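Local coordinates for polyketide synthase associated protein 5 (PDB 1Q9J) that probably transfers mycocerosic acids from mycocerosic acid synthase onto phthiocerol and related alcohols, the last step in making dimycocerosate ester lipids, at residues E21-M26 / L96-S101; S103-Q108 / L120-C125; I245-W250 / A292-N297; P259-Y264 / P339-C344. All blocks are in the same frame, centred on the assembly; numbering follows the deposited sequence.

Following the chain from the N terminus, contact 1 closes first. It brings the loop 96-101 back to the start of strand 23-31, with 69 residues in between. Contact 2 follows in series and closes the hairpin of strands 105-110 and 117-123, with 11 residues between segments 103-108 and 120-125. The two touch, because strands 23-31 and 117-123 are neighbours in one mixed sheet. Contacts 3 and 4 come later and cross each other, their segments alternating along the chain. Contact 3 joins helix 237-253 to the loop after strand 285-292. Contact 4 pairs strands 260-267 and 342-345 in a second mixed sheet. The centres of contacts 2 and 4 lie about 29 Å apart.

Contact 1: residues E21-M26 / L96-S101; sequences EVFTSM and LRLDQS
Leu98 lies against one face of the Phe23 ring. Its CB sits over the ring centre, 3.9 Å from the centroid and 10° off the normal, a CH-pi contact. The two side chains run antiparallel as they pass, Leu98 CD1 and CD2 reaching toward Phe23 CG and CD2. At the ring edge, in the plane, stands the backbone N of Gln100. Gln100 N makes a weak bond to the carboxylate of Glu21, 3.5 Å from Glu21 OE2. A bend in the Glu21 chain (chi2 -121°) brings the carboxylate alongside Gln100 N. The Gln100 side chain lies against that of Glu21, its amide doubtfully placed. Glu21 OE1 also comes to 3.7 Å from Asp99 OD2. Asp99 is held from its own side: Ser101 OG donates to Asp99 OD2 at 2.7 Å, and Arg97 NH2 pairs with Asp99 OD1 through charge alone.

Further out, Glu21 has positive phi and is the C-prime residue of a Schellman motif ending helix 12-19. His123 meets Phe23 edge-to-face. The side chain of Val22 is about 4 Å from that of His124, the probable proton acceptor. Two carboxylates this close may favour protonation of Glu21, while Arg97 probably offsets the charge of Asp99.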
loop_
_atom_site.group_PDB
_atom_site.type_symbol
_atom_site.label_atom_id
_atom_site.label_comp_id
_atom_site.label_asym_id
_atom_site.label_seq_id
_atom_site.Cartn_x
_atom_site.Cartn_y
_atom_site.Cartn_z
ATOM N N GLU A 21 6.769 11.479 -7.756
ATOM C CA GLU A 21 5.452 12.059 -7.519
ATOM C C GLU A 21 4.427 10.973 -7.190
ATOM O O GLU A 21 3.351 10.932 -7.790
ATOM C CB GLU A 21 4.989 12.837 -8.755
ATOM C CG GLU A 21 5.640 14.213 -8.962
ATOM C CD GLU A 21 4.614 15.365 -9.003
ATOM O OE1 GLU A 21 5.035 16.521 -9.250
ATOM O OE2 GLU A 21 3.397 15.121 -8.780
ATOM N N VAL A 22 4.737 10.100 -6.234
ATOM C CA VAL A 22 3.814 9.012 -5.907
ATOM C C VAL A 22 2.596 9.431 -5.067
ATOM O O VAL A 22 2.733 10.032 -4.009
ATOM C CB VAL A 22 4.563 7.840 -5.178
ATOM C CG1 VAL A 22 3.591 6.704 -4.884
ATOM C CG2 VAL A 22 5.715 7.336 -6.027
ATOM N N PHE A 23 1.414 9.098 -5.566
ATOM C CA PHE A 23 0.159 9.367 -4.885
ATOM C C PHE A 23 -0.561 8.021 -4.816
ATOM O O PHE A 23 -0.445 7.183 -5.724
ATOM C CB PHE A 23 -0.753 10.305 -5.677
ATOM C CG PHE A 23 -0.462 11.769 -5.500
ATOM C CD1 PHE A 23 0.662 12.354 -6.089
ATOM C CD2 PHE A 23 -1.366 12.588 -4.826
ATOM C CE1 PHE A 23 0.869 13.724 -6.019
ATOM C CE2 PHE A 23 -1.154 13.966 -4.755
ATOM C CZ PHE A 23 -0.036 14.536 -5.355
ATOM N N THR A 24 -1.344 7.834 -3.763
ATOM C CA THR A 24 -2.084 6.607 -3.579
ATOM C C THR A 24 -3.545 6.987 -3.563
ATOM O O THR A 24 -3.914 8.012 -2.998
ATOM C CB THR A 24 -1.718 5.953 -2.233
ATOM O OG1 THR A 24 -0.296 5.768 -2.156
ATOM C CG2 THR A 24 -2.419 4.599 -2.091
ATOM N N SER A 25 -4.378 6.187 -4.210
ATOM C CA SER A 25 -5.805 6.461 -4.215
ATOM C C SER A 25 -6.540 5.260 -3.636
ATOM O O SER A 25 -6.074 4.118 -3.694
ATOM C CB SER A 25 -6.301 6.754 -5.641
ATOM O OG SER A 25 -6.127 5.629 -6.505
ATOM N N MET A 26 -7.701 5.555 -3.082
ATOM C CA MET A 26 -8.543 4.556 -2.479
ATOM C C MET A 26 -9.965 4.923 -2.865
ATOM O O MET A 26 -10.482 5.978 -2.482
ATOM C CB MET A 26 -8.391 4.578 -0.961
ATOM C CG MET A 26 -8.877 3.316 -0.280
ATOM S SD MET A 26 -7.893 1.909 -0.867
ATOM C CE MET A 26 -9.055 1.101 -1.863
ATOM N N LEU A 96 -8.790 15.951 -13.444
ATOM C CA LEU A 96 -8.043 16.158 -12.192
ATOM C C LEU A 96 -6.533 16.102 -12.399
ATOM O O LEU A 96 -6.012 15.279 -13.153
ATOM C CB LEU A 96 -8.445 15.149 -11.110
ATOM C CG LEU A 96 -7.950 15.477 -9.692
ATOM C CD1 LEU A 96 -8.281 16.914 -9.307
ATOM C CD2 LEU A 96 -8.591 14.513 -8.715
ATOM N N ARG A 97 -5.840 16.992 -11.704
ATOM C CA ARG A 97 -4.397 17.095 -11.807
ATOM C C ARG A 97 -3.735 17.075 -10.434
ATOM O O ARG A 97 -3.793 18.055 -9.686
ATOM C CB ARG A 97 -4.040 18.391 -12.536
ATOM C CG ARG A 97 -2.569 18.720 -12.556
ATOM C CD ARG A 97 -2.358 20.208 -12.348
ATOM N NE ARG A 97 -0.937 20.545 -12.313
ATOM C CZ ARG A 97 -0.457 21.741 -11.986
ATOM N NH1 ARG A 97 -1.286 22.725 -11.660
ATOM N NH2 ARG A 97 0.854 21.955 -11.986
ATOM N N LEU A 98 -3.106 15.950 -10.115
ATOM C CA LEU A 98 -2.420 15.786 -8.841
ATOM C C LEU A 98 -1.060 16.433 -8.975
ATOM O O LEU A 98 -0.342 16.164 -9.932
ATOM C CB LEU A 98 -2.238 14.307 -8.516
ATOM C CG LEU A 98 -3.509 13.476 -8.526
ATOM C CD1 LEU A 98 -3.123 12.030 -8.544
ATOM C CD2 LEU A 98 -4.397 13.807 -7.341
ATOM N N ASP A 99 -0.701 17.274 -8.014
ATOM C CA ASP A 99 0.586 17.947 -8.069
ATOM C C ASP A 99 1.197 18.135 -6.684
ATOM O O ASP A 99 0.628 18.830 -5.846
ATOM C CB ASP A 99 0.414 19.310 -8.735
ATOM C CG ASP A 99 1.726 20.040 -8.910
ATOM O OD1 ASP A 99 1.707 21.212 -9.335
ATOM O OD2 ASP A 99 2.781 19.442 -8.632
ATOM N N GLN A 100 2.354 17.516 -6.458
ATOM C CA GLN A 100 3.070 17.613 -5.186
ATOM C C GLN A 100 3.254 19.042 -4.708
ATOM O O GLN A 100 2.977 19.363 -3.553
ATOM C CB GLN A 100 4.467 17.029 -5.300
ATOM C CG GLN A 100 4.532 15.582 -5.636
ATOM C CD GLN A 100 5.971 15.099 -5.694
ATOM O OE1 GLN A 100 6.239 13.906 -5.598
ATOM N NE2 GLN A 100 6.907 16.034 -5.854
ATOM N N SER A 101 3.767 19.882 -5.604
ATOM C CA SER A 101 4.040 21.287 -5.311
ATOM C C SER A 101 2.798 22.045 -4.888
ATOM O O SER A 101 2.899 23.125 -4.315
ATOM C CB SER A 101 4.641 21.956 -6.535
ATOM O OG SER A 101 3.805 21.749 -7.652
#

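Contact 2: residues S103-Q108 / L120-C125; sequences SLLHLQ and LYLHHC
Leu105, Leu107, Leu120 and Leu122 form an apolar patch on one face of the paired strands. Leu105 CD1 touches Leu122 CD1 at 3.6 Å and lies 3.9 Å from Leu120 CD1. The same methyl of Leu120 also meets a neighbour further along, with Leu107 CD1 3.8 Å from Leu120 CD1. All four side chains carry CG opposite the backbone N, which extends them so that their CD1 methyls reach toward the neighbouring strand. Helices 36-49 and 129-148 cover this face, Phe43 reaching both Leu105 and Leu107. Near the end of the pairing, Leu104 CD2 packs on His123 CB at 3.6 Å.

The segments belong to a beta hairpin of antiparallel strands 105-110 and 117-123. Its second strand leads directly to His124, the probable proton acceptor of the HXXXD motif. This motif marks the CoA-dependent acyltransferase superfamily, and Asp128 is its probable structural aspartate.

His106 and Tyr121 are a hydrogen-bonded pair on the other face. Tyr121 N donates to His106 O at 2.8 Å, and His106 N donates to Tyr121 O at 3.0 Å. Leu105 with Leu122 and Leu107 with Leu120 are the non-hydrogen-bonded pairs on either side. A further bond runs from His123 N to Leu104 O, 2.9 Å long. The Tyr121 ring turns its edge to His106 O. At its far end the hydroxyl comes near the Gln108 amide, Tyr121 OH lying 3.6 Å from Gln108 OE1, with amide and ring planes 84° apart.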
loop_
_atom_site.group_PDB
_atom_site.type_symbol
_atom_site.label_atom_id
_atom_site.label_comp_id
_atom_site.label_asym_id
_atom_site.label_seq_id
_atom_site.Cartn_x
_atom_site.Cartn_y
_atom_site.Cartn_z
ATOM N N SER A 103 -0.885 20.326 -3.737
ATOM C CA SER A 103 -1.638 19.678 -2.660
ATOM C C SER A 103 -1.192 18.219 -2.501
ATOM O O SER A 103 -0.607 17.644 -3.419
ATOM C CB SER A 103 -3.134 19.755 -3.004
ATOM O OG SER A 103 -3.954 19.125 -2.049
ATOM N N LEU A 104 -1.451 17.607 -1.349
ATOM C CA LEU A 104 -1.054 16.204 -1.164
ATOM C C LEU A 104 -2.253 15.350 -0.799
ATOM O O LEU A 104 -2.118 14.158 -0.559
ATOM C CB LEU A 104 -0.015 16.086 -0.055
ATOM C CG LEU A 104 1.275 16.873 -0.272
ATOM C CD1 LEU A 104 2.206 16.653 0.912
ATOM C CD2 LEU A 104 1.940 16.415 -1.555
ATOM N N LEU A 105 -3.424 15.972 -0.772
ATOM C CA LEU A 105 -4.640 15.272 -0.416
ATOM C C LEU A 105 -5.817 15.819 -1.232
ATOM O O LEU A 105 -5.960 17.039 -1.411
ATOM C CB LEU A 105 -4.897 15.446 1.082
ATOM C CG LEU A 105 -6.137 14.783 1.685
ATOM C CD1 LEU A 105 -6.047 13.272 1.549
ATOM C CD2 LEU A 105 -6.262 15.183 3.132
ATOM N N HIS A 106 -6.655 14.903 -1.715
ATOM C CA HIS A 106 -7.825 15.235 -2.522
ATOM C C HIS A 106 -8.951 14.240 -2.238
ATOM O O HIS A 106 -8.749 13.022 -2.323
ATOM C CB HIS A 106 -7.473 15.184 -4.019
ATOM C CG HIS A 106 -6.635 16.336 -4.494
ATOM N ND1 HIS A 106 -7.109 17.626 -4.546
ATOM C CD2 HIS A 106 -5.360 16.385 -4.946
ATOM C CE1 HIS A 106 -6.161 18.425 -5.010
ATOM N NE2 HIS A 106 -5.090 17.698 -5.260
ATOM N N LEU A 107 -10.127 14.750 -1.878
ATOM C CA LEU A 107 -11.276 13.880 -1.629
ATOM C C LEU A 107 -12.271 14.100 -2.764
ATOM O O LEU A 107 -12.953 15.118 -2.816
ATOM C CB LEU A 107 -11.942 14.190 -0.280
ATOM C CG LEU A 107 -13.149 13.279 0.004
ATOM C CD1 LEU A 107 -12.749 11.824 -0.207
ATOM C CD2 LEU A 107 -13.668 13.491 1.418
ATOM N N GLN A 108 -12.357 13.133 -3.670
ATOM C CA GLN A 108 -13.246 13.247 -4.822
ATOM C C GLN A 108 -14.500 12.369 -4.762
ATOM O O GLN A 108 -14.410 11.143 -4.819
ATOM C CB GLN A 108 -12.459 12.918 -6.088
ATOM C CG GLN A 108 -13.240 13.101 -7.367
ATOM C CD GLN A 108 -12.538 12.466 -8.542
ATOM O OE1 GLN A 108 -12.300 11.256 -8.549
ATOM N NE2 GLN A 108 -12.204 13.275 -9.547
ATOM N N LEU A 120 -10.178 8.867 -2.304
ATOM C CA LEU A 120 -9.229 9.678 -1.566
ATOM C C LEU A 120 -7.857 9.555 -2.200
ATOM O O LEU A 120 -7.393 8.455 -2.495
ATOM C CB LEU A 120 -9.144 9.230 -0.114
ATOM C CG LEU A 120 -8.363 10.204 0.771
ATOM C CD1 LEU A 120 -9.331 11.225 1.353
ATOM C CD2 LEU A 120 -7.671 9.442 1.898
ATOM N N TYR A 121 -7.224 10.696 -2.434
ATOM C CA TYR A 121 -5.889 10.723 -3.014
ATOM C C TYR A 121 -4.956 11.230 -1.940
ATOM O O TYR A 121 -5.193 12.272 -1.315
ATOM C CB TYR A 121 -5.819 11.639 -4.226
ATOM C CG TYR A 121 -6.651 11.166 -5.381
ATOM C CD1 TYR A 121 -8.009 11.449 -5.438
ATOM C CD2 TYR A 121 -6.076 10.431 -6.426
ATOM C CE1 TYR A 121 -8.773 11.016 -6.509
ATOM C CE2 TYR A 121 -6.831 9.990 -7.504
ATOM C CZ TYR A 121 -8.183 10.286 -7.540
ATOM O OH TYR A 121 -8.950 9.829 -8.594
ATOM N N LEU A 122 -3.879 10.488 -1.741
ATOM C CA LEU A 122 -2.936 10.806 -0.698
ATOM C C LEU A 122 -1.514 10.614 -1.164
ATOM O O LEU A 122 -1.152 9.556 -1.660
ATOM C CB LEU A 122 -3.218 9.885 0.473
ATOM C CG LEU A 122 -2.546 10.186 1.802
ATOM C CD1 LEU A 122 -2.903 11.584 2.285
ATOM C CD2 LEU A 122 -3.019 9.124 2.780
ATOM N N HIS A 123 -0.699 11.644 -1.026
ATOM C CA HIS A 123 0.677 11.499 -1.426
ATOM C C HIS A 123 1.339 10.483 -0.492
ATOM O O HIS A 123 1.226 10.576 0.739
ATOM C CB HIS A 123 1.385 12.837 -1.362
ATOM C CG HIS A 123 2.698 12.833 -2.068
ATOM N ND1 HIS A 123 2.835 13.264 -3.368
ATOM C CD2 HIS A 123 3.905 12.339 -1.696
ATOM C CE1 HIS A 123 4.073 13.032 -3.776
ATOM N NE2 HIS A 123 4.736 12.470 -2.781
ATOM N N HIS A 124 2.033 9.515 -1.082
ATOM C CA HIS A 124 2.675 8.444 -0.314
ATOM C C HIS A 124 3.751 8.866 0.703
ATOM O O HIS A 124 4.125 8.091 1.582
ATOM C CB HIS A 124 3.257 7.402 -1.277
ATOM C CG HIS A 124 3.305 6.007 -0.723
ATOM N ND1 HIS A 124 3.971 5.686 0.441
ATOM C CD2 HIS A 124 2.836 4.837 -1.220
ATOM C CE1 HIS A 124 3.915 4.382 0.633
ATOM N NE2 HIS A 124 3.232 3.842 -0.361
ATOM N N CYS A 125 4.226 10.096 0.597
ATOM C CA CYS A 125 5.232 10.556 1.517
ATOM C C CYS A 125 4.554 10.871 2.862
ATOM O O CYS A 125 5.204 11.164 3.860
ATOM C CB CYS A 125 5.941 11.802 0.955
ATOM S SG CYS A 125 5.114 13.414 1.347
#

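Contact 3: residues I245-W250 / A292-N297; sequences ILLTEW and AEIGPN
The indole of Trp250 lies with one face over the backbone of Ile294 and Gly295. Ile294 O sits above the middle of the ring system, 3.3 Å from Trp250 CE2. Gly295 CA is over the same face, 4.2 Å from the centroid of the six-membered ring and 23° off its normal, a CH-pi contact. Where the ring ends, Trp250 CH2 meets Pro296 CD at 3.6 Å. The indole gets there because its CG stands opposite the backbone N (chi1 -172°), which carries the ring out from helix 237-253 to the loop.

Ile294 points from the loop toward the helix. Its CG2 branch faces Leu247, with Leu247 CD2 nearest to Ile294 CG2, and the two side chains cross at about a right angle. Its CD1 methyl reaches the residue before Leu247, lying 3.7 Å from Leu246 CB. Leu246 goes on to Ala292, with Leu246 CD1 4.0 Å from Ala292 CB. Leu303 of helix 300-317 closes on both Leu246 and Ile294, and Ile260 touches Leu246 and Trp250.

This is structural packing away from the annotated sites. It joins the loop between strand 285-292 and helix 300-317 to helix 237-253. The indole N-H lies in the ring plane, so it does not point at Ile294 O above the face. The two segments thus meet by apolar and CH-pi packing and by a carbonyl oxygen laid over the indole face.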
loop_
_atom_site.group_PDB
_atom_site.type_symbol
_atom_site.label_atom_id
_atom_site.label_comp_id
_atom_site.label_asym_id
_atom_site.label_seq_id
_atom_site.Cartn_x
_atom_site.Cartn_y
_atom_site.Cartn_z
ATOM N N ILE A 245 2.572 -16.857 -6.631
ATOM C CA ILE A 245 3.146 -15.783 -7.424
ATOM C C ILE A 245 4.570 -16.143 -7.854
ATOM O O ILE A 245 4.911 -16.056 -9.033
ATOM C CB ILE A 245 3.164 -14.471 -6.604
ATOM C CG1 ILE A 245 1.737 -14.010 -6.389
ATOM C CG2 ILE A 245 3.977 -13.397 -7.306
ATOM C CD1 ILE A 245 1.607 -12.951 -5.362
ATOM N N LEU A 246 5.395 -16.551 -6.894
ATOM C CA LEU A 246 6.781 -16.900 -7.182
ATOM C C LEU A 246 6.939 -18.078 -8.147
ATOM O O LEU A 246 7.848 -18.084 -8.984
ATOM C CB LEU A 246 7.534 -17.174 -5.876
ATOM C CG LEU A 246 7.890 -15.928 -5.063
ATOM C CD1 LEU A 246 8.296 -16.320 -3.662
ATOM C CD2 LEU A 246 9.013 -15.169 -5.769
ATOM N N LEU A 247 6.066 -19.075 -8.038
ATOM C CA LEU A 247 6.135 -20.220 -8.940
ATOM C C LEU A 247 5.912 -19.724 -10.358
ATOM O O LEU A 247 6.778 -19.874 -11.227
ATOM C CB LEU A 247 5.068 -21.252 -8.581
ATOM C CG LEU A 247 5.384 -22.021 -7.303
ATOM C CD1 LEU A 247 4.277 -22.994 -7.003
ATOM C CD2 LEU A 247 6.708 -22.739 -7.467
ATOM N N THR A 248 4.743 -19.122 -10.566
ATOM C CA THR A 248 4.356 -18.573 -11.857
ATOM C C THR A 248 5.445 -17.703 -12.481
ATOM O O THR A 248 5.672 -17.763 -13.683
ATOM C CB THR A 248 3.079 -17.726 -11.737
ATOM O OG1 THR A 248 2.018 -18.527 -11.200
ATOM C CG2 THR A 248 2.672 -17.189 -13.106
ATOM N N GLU A 249 6.122 -16.898 -11.670
ATOM C CA GLU A 249 7.166 -16.044 -12.209
ATOM C C GLU A 249 8.221 -16.869 -12.913
ATOM O O GLU A 249 8.739 -16.465 -13.950
ATOM C CB GLU A 249 7.816 -15.218 -11.102
ATOM C CG GLU A 249 7.061 -13.950 -10.740
ATOM C CD GLU A 249 6.961 -12.974 -11.904
ATOM O OE1 GLU A 249 7.994 -12.729 -12.568
ATOM O OE2 GLU A 249 5.854 -12.445 -12.142
ATOM N N TRP A 250 8.536 -18.033 -12.358
ATOM C CA TRP A 250 9.550 -18.894 -12.955
ATOM C C TRP A 250 9.048 -19.540 -14.249
ATOM O O TRP A 250 9.770 -19.582 -15.248
ATOM C CB TRP A 250 9.976 -19.971 -11.957
ATOM C CG TRP A 250 11.153 -20.768 -12.421
ATOM C CD1 TRP A 250 12.416 -20.306 -12.673
ATOM C CD2 TRP A 250 11.180 -22.174 -12.685
ATOM N NE1 TRP A 250 13.225 -21.340 -13.087
ATOM C CE2 TRP A 250 12.488 -22.494 -13.116
ATOM C CE3 TRP A 250 10.214 -23.187 -12.634
ATOM C CZ2 TRP A 250 12.868 -23.792 -13.448
ATOM C CZ3 TRP A 250 10.587 -24.478 -12.967
ATOM C CH2 TRP A 250 11.905 -24.768 -13.386
ATOM N N ALA A 292 14.141 -16.624 -3.733
ATOM C CA ALA A 292 13.451 -17.867 -4.037
ATOM C C ALA A 292 14.151 -18.607 -5.166
ATOM O O ALA A 292 14.483 -18.025 -6.202
ATOM C CB ALA A 292 12.008 -17.590 -4.413
ATOM N N GLU A 293 14.376 -19.898 -4.950
ATOM C CA GLU A 293 15.032 -20.741 -5.938
ATOM C C GLU A 293 14.083 -21.871 -6.303
ATOM O O GLU A 293 14.114 -22.947 -5.705
ATOM C CB GLU A 293 16.339 -21.281 -5.361
ATOM C CG GLU A 293 17.251 -20.171 -4.863
ATOM C CD GLU A 293 18.559 -20.679 -4.313
ATOM O OE1 GLU A 293 18.529 -21.567 -3.431
ATOM O OE2 GLU A 293 19.616 -20.175 -4.749
ATOM N N ILE A 294 13.236 -21.601 -7.292
ATOM C CA ILE A 294 12.237 -22.556 -7.753
ATOM C C ILE A 294 12.710 -23.443 -8.908
ATOM O O ILE A 294 13.232 -22.963 -9.915
ATOM C CB ILE A 294 10.941 -21.816 -8.180
ATOM C CG1 ILE A 294 10.435 -20.941 -7.031
ATOM C CG2 ILE A 294 9.867 -22.816 -8.568
ATOM C CD1 ILE A 294 9.202 -20.131 -7.377
ATOM N N GLY A 295 12.522 -24.747 -8.735
ATOM C CA GLY A 295 12.894 -25.704 -9.756
ATOM C C GLY A 295 11.617 -26.318 -10.294
ATOM O O GLY A 295 10.526 -25.923 -9.879
ATOM N N PRO A 296 11.707 -27.285 -11.218
ATOM C CA PRO A 296 10.510 -27.917 -11.778
ATOM C C PRO A 296 9.762 -28.799 -10.777
ATOM O O PRO A 296 8.618 -29.187 -11.013
ATOM C CB PRO A 296 11.065 -28.705 -12.959
ATOM C CG PRO A 296 12.433 -29.082 -12.491
ATOM C CD PRO A 296 12.930 -27.809 -11.853
ATOM N N ASN A 297 10.410 -29.096 -9.654
ATOM C CA ASN A 297 9.806 -29.934 -8.621
ATOM C C ASN A 297 9.439 -29.185 -7.345
ATOM O O ASN A 297 8.727 -29.724 -6.492
ATOM C CB ASN A 297 10.735 -31.094 -8.257
ATOM C CG ASN A 297 10.724 -32.195 -9.296
ATOM O OD1 ASN A 297 9.658 -32.666 -9.703
ATOM N ND2 ASN A 297 11.908 -32.623 -9.724
#

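Contact 4: residues P259-Y264 / P339-C344; sequences PIPYVY and PPLVFC
Val263 and Phe343 run alongside each other, both leaving the same face of the sheet from neighbouring strands. Val263 CB is 3.8 Å from Phe343 CE2. On the opposite face of the sheet Tyr262 pairs with Val342. The Tyr262 ring turns an edge to the second strand, and Cys344 CB meets that edge in the ring plane, 3.6 Å from Tyr262 CE1. The ring is placed there by a first torsion that sets CG opposite the backbone N (chi1 -179°). The CG2 methyls of Ile260 and Val342 meet, 3.4 Å from Ile260 CG2 to Val342 CG2.

Ahead of the regular pairing, prolines meet. The ring of Pro339 comes obliquely against that of Pro261, Pro339 CG lying 3.4 Å from Pro261 CD. Leu341 CD1 covers the Pro261 ring from further along, 3.8 Å from Pro261 CG.

Three backbone bonds join the strands. Val342 N donates to Pro261 O at 3.0 Å. Val342 O then accepts from Val263 N at 3.1 Å. Val263 O in turn accepts from Cys344 N at 3.2 Å. The strand axes run 23° apart in the same direction.

Helix 237-253 packs on the face that carries Tyr262 and Val342. Phe327 and Ala330 touch Phe343 on the other. Strands 285-292 and 378-384 flank the pair, so both strands lie inside the sheet. A parallel pair within a mixed sheet backed by helices is part of the architecture of the second of the two related domains in CoA-dependent acyltransferases.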
loop_
_atom_site.group_PDB
_atom_site.type_symbol
_atom_site.label_atom_id
_atom_site.label_comp_id
_atom_site.label_asym_id
_atom_site.label_seq_id
_atom_site.Cartn_x
_atom_site.Cartn_y
_atom_site.Cartn_z
ATOM N N PRO A 259 17.531 -17.799 -9.964
ATOM C CA PRO A 259 16.741 -17.444 -8.780
ATOM C C PRO A 259 15.750 -16.298 -8.996
ATOM O O PRO A 259 15.845 -15.548 -9.972
ATOM C CB PRO A 259 17.811 -17.103 -7.743
ATOM C CG PRO A 259 18.912 -16.538 -8.587
ATOM C CD PRO A 259 18.958 -17.508 -9.743
ATOM N N ILE A 260 14.792 -16.178 -8.085
ATOM C CA ILE A 260 13.799 -15.120 -8.163
ATOM C C ILE A 260 13.787 -14.310 -6.879
ATOM O O ILE A 260 13.219 -14.733 -5.873
ATOM C CB ILE A 260 12.383 -15.675 -8.378
ATOM C CG1 ILE A 260 12.294 -16.352 -9.741
ATOM C CG2 ILE A 260 11.358 -14.546 -8.268
ATOM C CD1 ILE A 260 10.980 -17.049 -9.964
ATOM N N PRO A 261 14.426 -13.136 -6.899
ATOM C CA PRO A 261 14.486 -12.254 -5.728
ATOM C C PRO A 261 13.094 -11.751 -5.350
ATOM O O PRO A 261 12.385 -11.188 -6.181
ATOM C CB PRO A 261 15.420 -11.132 -6.186
ATOM C CG PRO A 261 15.198 -11.098 -7.671
ATOM C CD PRO A 261 15.149 -12.549 -8.040
ATOM N N TYR A 262 12.707 -11.967 -4.097
ATOM C CA TYR A 262 11.393 -11.553 -3.627
ATOM C C TYR A 262 11.483 -10.512 -2.511
ATOM O O TYR A 262 12.413 -10.526 -1.704
ATOM C CB TYR A 262 10.620 -12.790 -3.158
ATOM C CG TYR A 262 9.222 -12.529 -2.648
ATOM C CD1 TYR A 262 8.368 -11.639 -3.293
ATOM C CD2 TYR A 262 8.734 -13.219 -1.544
ATOM C CE1 TYR A 262 7.057 -11.448 -2.843
ATOM C CE2 TYR A 262 7.432 -13.038 -1.092
ATOM C CZ TYR A 262 6.598 -12.156 -1.738
ATOM O OH TYR A 262 5.315 -11.975 -1.256
ATOM N N VAL A 263 10.531 -9.585 -2.488
ATOM C CA VAL A 263 10.517 -8.552 -1.460
ATOM C C VAL A 263 9.086 -8.172 -1.104
ATOM O O VAL A 263 8.240 -8.007 -1.981
ATOM C CB VAL A 263 11.247 -7.271 -1.914
ATOM C CG1 VAL A 263 11.261 -6.268 -0.770
ATOM C CG2 VAL A 263 12.658 -7.583 -2.366
ATOM N N TYR A 264 8.814 -8.058 0.188
ATOM C CA TYR A 264 7.486 -7.668 0.639
ATOM C C TYR A 264 7.609 -6.768 1.863
ATOM O O TYR A 264 8.662 -6.721 2.523
ATOM C CB TYR A 264 6.598 -8.889 0.931
ATOM C CG TYR A 264 7.186 -9.891 1.890
ATOM C CD1 TYR A 264 6.564 -10.176 3.100
ATOM C CD2 TYR A 264 8.370 -10.551 1.591
ATOM C CE1 TYR A 264 7.110 -11.090 3.989
ATOM C CE2 TYR A 264 8.924 -11.469 2.470
ATOM C CZ TYR A 264 8.292 -11.735 3.671
ATOM O OH TYR A 264 8.858 -12.637 4.546
ATOM N N PRO A 339 18.316 -10.121 -11.267
ATOM C CA PRO A 339 17.140 -10.609 -11.987
ATOM C C PRO A 339 15.915 -9.803 -11.563
ATOM O O PRO A 339 15.922 -9.161 -10.509
ATOM C CB PRO A 339 17.066 -12.077 -11.562
ATOM C CG PRO A 339 17.686 -12.070 -10.192
ATOM C CD PRO A 339 18.867 -11.160 -10.380
ATOM N N PRO A 340 14.855 -9.810 -12.382
ATOM C CA PRO A 340 13.623 -9.077 -12.088
ATOM C C PRO A 340 13.076 -9.369 -10.698
ATOM O O PRO A 340 12.694 -10.501 -10.405
ATOM C CB PRO A 340 12.673 -9.554 -13.182
ATOM C CG PRO A 340 13.579 -9.773 -14.323
ATOM C CD PRO A 340 14.749 -10.495 -13.679
ATOM N N LEU A 341 13.046 -8.342 -9.851
ATOM C CA LEU A 341 12.533 -8.482 -8.498
ATOM C C LEU A 341 11.028 -8.617 -8.538
ATOM O O LEU A 341 10.361 -8.028 -9.389
ATOM C CB LEU A 341 12.891 -7.268 -7.643
ATOM C CG LEU A 341 14.190 -7.283 -6.849
ATOM C CD1 LEU A 341 15.368 -7.341 -7.803
ATOM C CD2 LEU A 341 14.266 -6.034 -5.986
ATOM N N VAL A 342 10.499 -9.404 -7.612
ATOM C CA VAL A 342 9.066 -9.609 -7.515
ATOM C C VAL A 342 8.606 -8.951 -6.222
ATOM O O VAL A 342 9.002 -9.370 -5.133
ATOM C CB VAL A 342 8.716 -11.100 -7.471
ATOM C CG1 VAL A 342 7.208 -11.287 -7.466
ATOM C CG2 VAL A 342 9.339 -11.800 -8.648
ATOM N N PHE A 343 7.792 -7.906 -6.349
ATOM C CA PHE A 343 7.275 -7.196 -5.188
ATOM C C PHE A 343 5.833 -7.563 -4.950
ATOM O O PHE A 343 5.021 -7.564 -5.874
ATOM C CB PHE A 343 7.342 -5.679 -5.369
ATOM C CG PHE A 343 8.723 -5.125 -5.339
ATOM C CD1 PHE A 343 9.465 -5.015 -6.505
ATOM C CD2 PHE A 343 9.295 -4.725 -4.135
ATOM C CE1 PHE A 343 10.777 -4.509 -6.483
ATOM C CE2 PHE A 343 10.608 -4.216 -4.086
ATOM C CZ PHE A 343 11.349 -4.108 -5.265
ATOM N N CYS A 344 5.508 -7.886 -3.709
ATOM C CA CYS A 344 4.133 -8.207 -3.396
ATOM C C CYS A 344 3.756 -7.669 -2.022
ATOM O O CYS A 344 4.462 -7.914 -1.041
ATOM C CB CYS A 344 3.907 -9.717 -3.468
ATOM S SG CYS A 344 2.230 -10.174 -3.004
#